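Local coordinates for protein UL37 (Suid herpesvirus 1, PDB 4K70) that is an inner tegument protein that probably takes part in the control of viral trafficking and has an N-terminal half that binds calcium ions, at residues A162-M174 and P435-L447. Residues are numbered along the deposited sequence; the frame is centred on the assembly and turned at random.
Sequences ALVQPRFATLYDM and PPTEHVGAARAAL
His439, in the first turn of helix 438-458, reaches into the loop 162-174 and donates a hydrogen bond from NE2 to the carbonyl O of Val164 at 2.7 Å. The bond is nearly straight at the hydrogen (163°) and lies in the imidazole plane, yet the donor stands well above the carbonyl plane, not on a lone pair. One face of this ring carries Ala169, whose CB sits 3.9 Å from the ring centroid in a CH-pi contact; the opposite face rests on Pro436 CB. The imidazole edge bearing CD2 points at the face of Tyr172 in a T-shaped pair, with centroids 5.3 Å apart and planes at 79°. Tyr172 extends away from its own backbone N (chi1 -178°), which places its ring against Pro436, with CE1 3.9 Å from Pro436 CG, and its hydroxyl by Pro435 CB; Val440 CG2 meets the ring edge. Farther along the helix, Ala443 CB approaches Thr170 CA, and Thr170 CG2 is 3.6 Å from Ala446 CB. Outside the pair, the Tyr172 hydroxyl is hydrogen-bonded to Pro390 O, while salt bridges from Asp173 to Arg476 and Arg480 tie the loop's end to helix 464-481. Thus His439 supplies the single hydrogen bond to a helix more than 260 residues later in the chain, Tyr172 and the alanines adding apolar contact; its NE2 must carry a proton, and that bond and contacts on both faces fix the ring's rotation.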
loop_
_atom_site.group_PDB
_atom_site.type_symbol
_atom_site.label_atom_id
_atom_site.label_comp_id
_atom_site.label_asym_id
_atom_site.label_seq_id
_atom_site.Cartn_x
_atom_site.Cartn_y
_atom_site.Cartn_z
ATOM N N ALA A 162 -5.409 -11.584 5.116
ATOM C CA ALA A 162 -5.800 -12.095 6.436
ATOM C C ALA A 162 -6.188 -10.984 7.416
ATOM O O ALA A 162 -6.953 -11.206 8.351
ATOM C CB ALA A 162 -4.695 -12.979 7.040
ATOM N N LEU A 163 -5.683 -9.783 7.172
ATOM C CA LEU A 163 -5.815 -8.670 8.105
ATOM C C LEU A 163 -7.151 -7.952 8.008
ATOM O O LEU A 163 -7.514 -7.221 8.928
ATOM C CB LEU A 163 -4.667 -7.655 7.865
ATOM C CG LEU A 163 -3.253 -8.218 8.008
ATOM C CD1 LEU A 163 -2.158 -7.144 7.729
ATOM C CD2 LEU A 163 -3.071 -8.811 9.381
ATOM N N VAL A 164 -7.865 -8.128 6.891
ATOM C CA VAL A 164 -9.155 -7.458 6.687
ATOM C C VAL A 164 -10.305 -8.458 6.416
ATOM O O VAL A 164 -11.336 -8.098 5.843
ATOM C CB VAL A 164 -9.091 -6.374 5.591
ATOM C CG1 VAL A 164 -7.984 -5.311 5.927
ATOM C CG2 VAL A 164 -8.836 -6.982 4.218
ATOM N N GLN A 165 -10.111 -9.709 6.816
ATOM C CA GLN A 165 -11.177 -10.712 6.726
ATOM C C GLN A 165 -12.301 -10.390 7.710
ATOM O O GLN A 165 -12.082 -9.692 8.696
ATOM C CB GLN A 165 -10.634 -12.115 6.993
ATOM C CG GLN A 165 -10.043 -12.308 8.403
ATOM C CD GLN A 165 -9.480 -13.700 8.576
ATOM O OE1 GLN A 165 -10.227 -14.671 8.684
ATOM N NE2 GLN A 165 -8.156 -13.810 8.576
ATOM N N PRO A 166 -13.512 -10.916 7.448
ATOM C CA PRO A 166 -14.703 -10.562 8.231
ATOM C C PRO A 166 -14.570 -10.833 9.736
ATOM O O PRO A 166 -15.130 -10.083 10.527
ATOM C CB PRO A 166 -15.801 -11.447 7.620
ATOM C CG PRO A 166 -15.349 -11.644 6.182
ATOM C CD PRO A 166 -13.836 -11.769 6.292
ATOM N N ARG A 167 -13.847 -11.866 10.133
ATOM C CA ARG A 167 -13.703 -12.117 11.569
ATOM C C ARG A 167 -13.000 -10.949 12.270
ATOM O O ARG A 167 -13.129 -10.774 13.490
ATOM C CB ARG A 167 -12.980 -13.435 11.837
ATOM C CG ARG A 167 -11.510 -13.385 11.584
ATOM C CD ARG A 167 -10.867 -14.767 11.701
ATOM N NE ARG A 167 -11.413 -15.563 12.799
ATOM C CZ ARG A 167 -11.210 -15.320 14.087
ATOM N NH1 ARG A 167 -10.472 -14.282 14.453
ATOM N NH2 ARG A 167 -11.749 -16.113 15.012
ATOM N N PHE A 168 -12.284 -10.136 11.495
ATOM C CA PHE A 168 -11.642 -8.935 12.049
ATOM C C PHE A 168 -12.413 -7.667 11.729
ATOM O O PHE A 168 -11.876 -6.568 11.851
ATOM C CB PHE A 168 -10.209 -8.812 11.534
ATOM C CG PHE A 168 -9.315 -9.918 11.997
ATOM C CD1 PHE A 168 -9.423 -10.409 13.291
ATOM C CD2 PHE A 168 -8.391 -10.489 11.132
ATOM C CE1 PHE A 168 -8.607 -11.442 13.732
ATOM C CE2 PHE A 168 -7.565 -11.518 11.565
ATOM C CZ PHE A 168 -7.677 -12.000 12.869
ATOM N N ALA A 169 -13.662 -7.814 11.295
ATOM C CA ALA A 169 -14.491 -6.652 10.967
ATOM C C ALA A 169 -14.628 -5.642 12.107
ATOM O O ALA A 169 -14.615 -4.436 11.863
ATOM C CB ALA A 169 -15.876 -7.084 10.460
ATOM N N THR A 170 -14.763 -6.108 13.345
ATOM C CA THR A 170 -14.899 -5.167 14.461
ATOM C C THR A 170 -13.599 -4.403 14.746
ATOM O O THR A 170 -13.632 -3.377 15.423
ATOM C CB THR A 170 -15.415 -5.831 15.757
ATOM O OG1 THR A 170 -14.529 -6.886 16.157
ATOM C CG2 THR A 170 -16.844 -6.380 15.543
ATOM N N LEU A 171 -12.471 -4.874 14.201
ATOM C CA LEU A 171 -11.194 -4.157 14.362
ATOM C C LEU A 171 -10.833 -3.226 13.220
ATOM O O LEU A 171 -9.886 -2.443 13.340
ATOM C CB LEU A 171 -10.022 -5.129 14.512
ATOM C CG LEU A 171 -10.149 -6.253 15.518
ATOM C CD1 LEU A 171 -8.886 -7.102 15.454
ATOM C CD2 LEU A 171 -10.397 -5.695 16.918
ATOM N N TYR A 172 -11.568 -3.317 12.117
ATOM C CA TYR A 172 -11.178 -2.678 10.861
ATOM C C TYR A 172 -11.009 -1.157 10.923
ATOM O O TYR A 172 -10.010 -0.623 10.454
ATOM C CB TYR A 172 -12.173 -3.044 9.754
ATOM C CG TYR A 172 -11.827 -2.462 8.413
ATOM C CD1 TYR A 172 -10.811 -3.007 7.647
ATOM C CD2 TYR A 172 -12.511 -1.367 7.915
ATOM C CE1 TYR A 172 -10.481 -2.475 6.411
ATOM C CE2 TYR A 172 -12.184 -0.816 6.689
ATOM C CZ TYR A 172 -11.171 -1.384 5.938
ATOM O OH TYR A 172 -10.846 -0.862 4.707
ATOM N N ASP A 173 -11.985 -0.457 11.488
ATOM C CA ASP A 173 -11.903 0.991 11.567
ATOM C C ASP A 173 -10.940 1.466 12.676
ATOM O O ASP A 173 -10.770 2.659 12.862
ATOM C CB ASP A 173 -13.288 1.591 11.808
ATOM C CG ASP A 173 -13.303 3.116 11.700
ATOM O OD1 ASP A 173 -12.894 3.643 10.648
ATOM O OD2 ASP A 173 -13.720 3.789 12.672
ATOM N N MET A 174 -10.330 0.554 13.427
ATOM C CA MET A 174 -9.464 0.999 14.530
ATOM C C MET A 174 -8.148 1.535 13.970
ATOM O O MET A 174 -7.598 0.979 13.021
ATOM C CB MET A 174 -9.206 -0.113 15.541
ATOM C CG MET A 174 -10.491 -0.698 16.162
ATOM S SD MET A 174 -10.098 -1.727 17.564
ATOM C CE MET A 174 -11.751 -2.064 18.206
ATOM N N PRO A 435 -11.462 -1.070 -0.480
ATOM C CA PRO A 435 -11.500 -1.381 0.957
ATOM C C PRO A 435 -12.840 -2.005 1.315
ATOM O O PRO A 435 -13.868 -1.535 0.833
ATOM C CB PRO A 435 -11.420 -0.004 1.606
ATOM C CG PRO A 435 -12.121 0.891 0.610
ATOM C CD PRO A 435 -11.660 0.371 -0.732
ATOM N N PRO A 436 -12.833 -3.044 2.148
ATOM C CA PRO A 436 -14.098 -3.661 2.585
ATOM C C PRO A 436 -14.785 -2.801 3.634
ATOM O O PRO A 436 -14.838 -3.203 4.792
ATOM C CB PRO A 436 -13.637 -4.965 3.233
ATOM C CG PRO A 436 -12.245 -4.653 3.744
ATOM C CD PRO A 436 -11.656 -3.755 2.672
ATOM N N THR A 437 -15.297 -1.641 3.236
ATOM C CA THR A 437 -15.854 -0.682 4.186
ATOM C C THR A 437 -17.151 -1.177 4.814
ATOM O O THR A 437 -17.675 -0.565 5.749
ATOM C CB THR A 437 -16.120 0.677 3.530
ATOM O OG1 THR A 437 -16.829 0.478 2.302
ATOM C CG2 THR A 437 -14.813 1.410 3.239
ATOM N N GLU A 438 -17.686 -2.272 4.296
ATOM C CA GLU A 438 -18.849 -2.876 4.931
ATOM C C GLU A 438 -18.505 -3.307 6.367
ATOM O O GLU A 438 -19.394 -3.477 7.195
ATOM C CB GLU A 438 -19.378 -4.049 4.106
ATOM C CG GLU A 438 -18.377 -5.185 3.881
ATOM C CD GLU A 438 -17.507 -4.989 2.645
ATOM O OE1 GLU A 438 -17.457 -3.856 2.106
ATOM O OE2 GLU A 438 -16.870 -5.977 2.206
ATOM N N HIS A 439 -17.212 -3.463 6.660
ATOM C CA HIS A 439 -16.759 -3.810 8.010
ATOM C C HIS A 439 -17.106 -2.710 9.001
ATOM O O HIS A 439 -17.304 -2.968 10.188
ATOM C CB HIS A 439 -15.238 -3.998 8.047
ATOM C CG HIS A 439 -14.765 -5.257 7.383
ATOM N ND1 HIS A 439 -15.618 -6.258 6.984
ATOM C CD2 HIS A 439 -13.514 -5.675 7.071
ATOM C CE1 HIS A 439 -14.918 -7.243 6.445
ATOM N NE2 HIS A 439 -13.638 -6.912 6.488
ATOM N N VAL A 440 -17.125 -1.474 8.523
ATOM C CA VAL A 440 -17.396 -0.352 9.401
ATOM C C VAL A 440 -18.815 -0.515 9.922
ATOM O O VAL A 440 -19.057 -0.413 11.115
ATOM C CB VAL A 440 -17.207 0.993 8.673
ATOM C CG1 VAL A 440 -17.492 2.158 9.611
ATOM C CG2 VAL A 440 -15.787 1.091 8.114
ATOM N N GLY A 441 -19.744 -0.818 9.018
ATOM C CA GLY A 441 -21.119 -1.091 9.392
ATOM C C GLY A 441 -21.267 -2.277 10.322
ATOM O O GLY A 441 -22.005 -2.205 11.300
ATOM N N ALA A 442 -20.573 -3.372 10.018
ATOM C CA ALA A 442 -20.572 -4.549 10.888
ATOM C C ALA A 442 -20.072 -4.227 12.304
ATOM O O ALA A 442 -20.590 -4.751 13.301
ATOM C CB ALA A 442 -19.718 -5.652 10.276
ATOM N N ALA A 443 -19.056 -3.371 12.388
ATOM C CA ALA A 443 -18.473 -3.010 13.674
ATOM C C ALA A 443 -19.509 -2.246 14.486
ATOM O O ALA A 443 -19.732 -2.550 15.661
ATOM C CB ALA A 443 -17.212 -2.161 13.469
ATOM N N ARG A 444 -20.152 -1.270 13.846
ATOM C CA ARG A 444 -21.237 -0.513 14.468
ATOM C C ARG A 444 -22.362 -1.434 14.932
ATOM O O ARG A 444 -22.861 -1.296 16.053
ATOM C CB ARG A 444 -21.778 0.545 13.497
ATOM C CG ARG A 444 -23.008 1.299 13.994
ATOM C CD ARG A 444 -23.581 2.209 12.913
ATOM N NE ARG A 444 -24.851 2.797 13.332
ATOM C CZ ARG A 444 -26.032 2.203 13.184
ATOM N NH1 ARG A 444 -26.106 1.006 12.613
ATOM N NH2 ARG A 444 -27.138 2.800 13.608
ATOM N N ALA A 445 -22.754 -2.382 14.083
ATOM C CA ALA A 445 -23.773 -3.362 14.469
ATOM C C ALA A 445 -23.378 -4.113 15.745
ATOM O O ALA A 445 -24.210 -4.343 16.620
ATOM C CB ALA A 445 -24.027 -4.338 13.343
ATOM N N ALA A 446 -22.107 -4.491 15.843
ATOM C CA ALA A 446 -21.596 -5.179 17.023
ATOM C C ALA A 446 -21.672 -4.308 18.278
ATOM O O ALA A 446 -22.104 -4.775 19.332
ATOM C CB ALA A 446 -20.175 -5.657 16.788
ATOM N N LEU A 447 -21.248 -3.051 18.164
ATOM C CA LEU A 447 -21.287 -2.121 19.293
ATOM C C LEU A 447 -22.717 -1.872 19.767
ATOM O O LEU A 447 -22.985 -1.861 20.965
ATOM C CB LEU A 447 -20.613 -0.796 18.941
ATOM C CG LEU A 447 -20.440 0.237 20.065
ATOM C CD1 LEU A 447 -19.887 -0.394 21.325
ATOM C CD2 LEU A 447 -19.543 1.376 19.619
#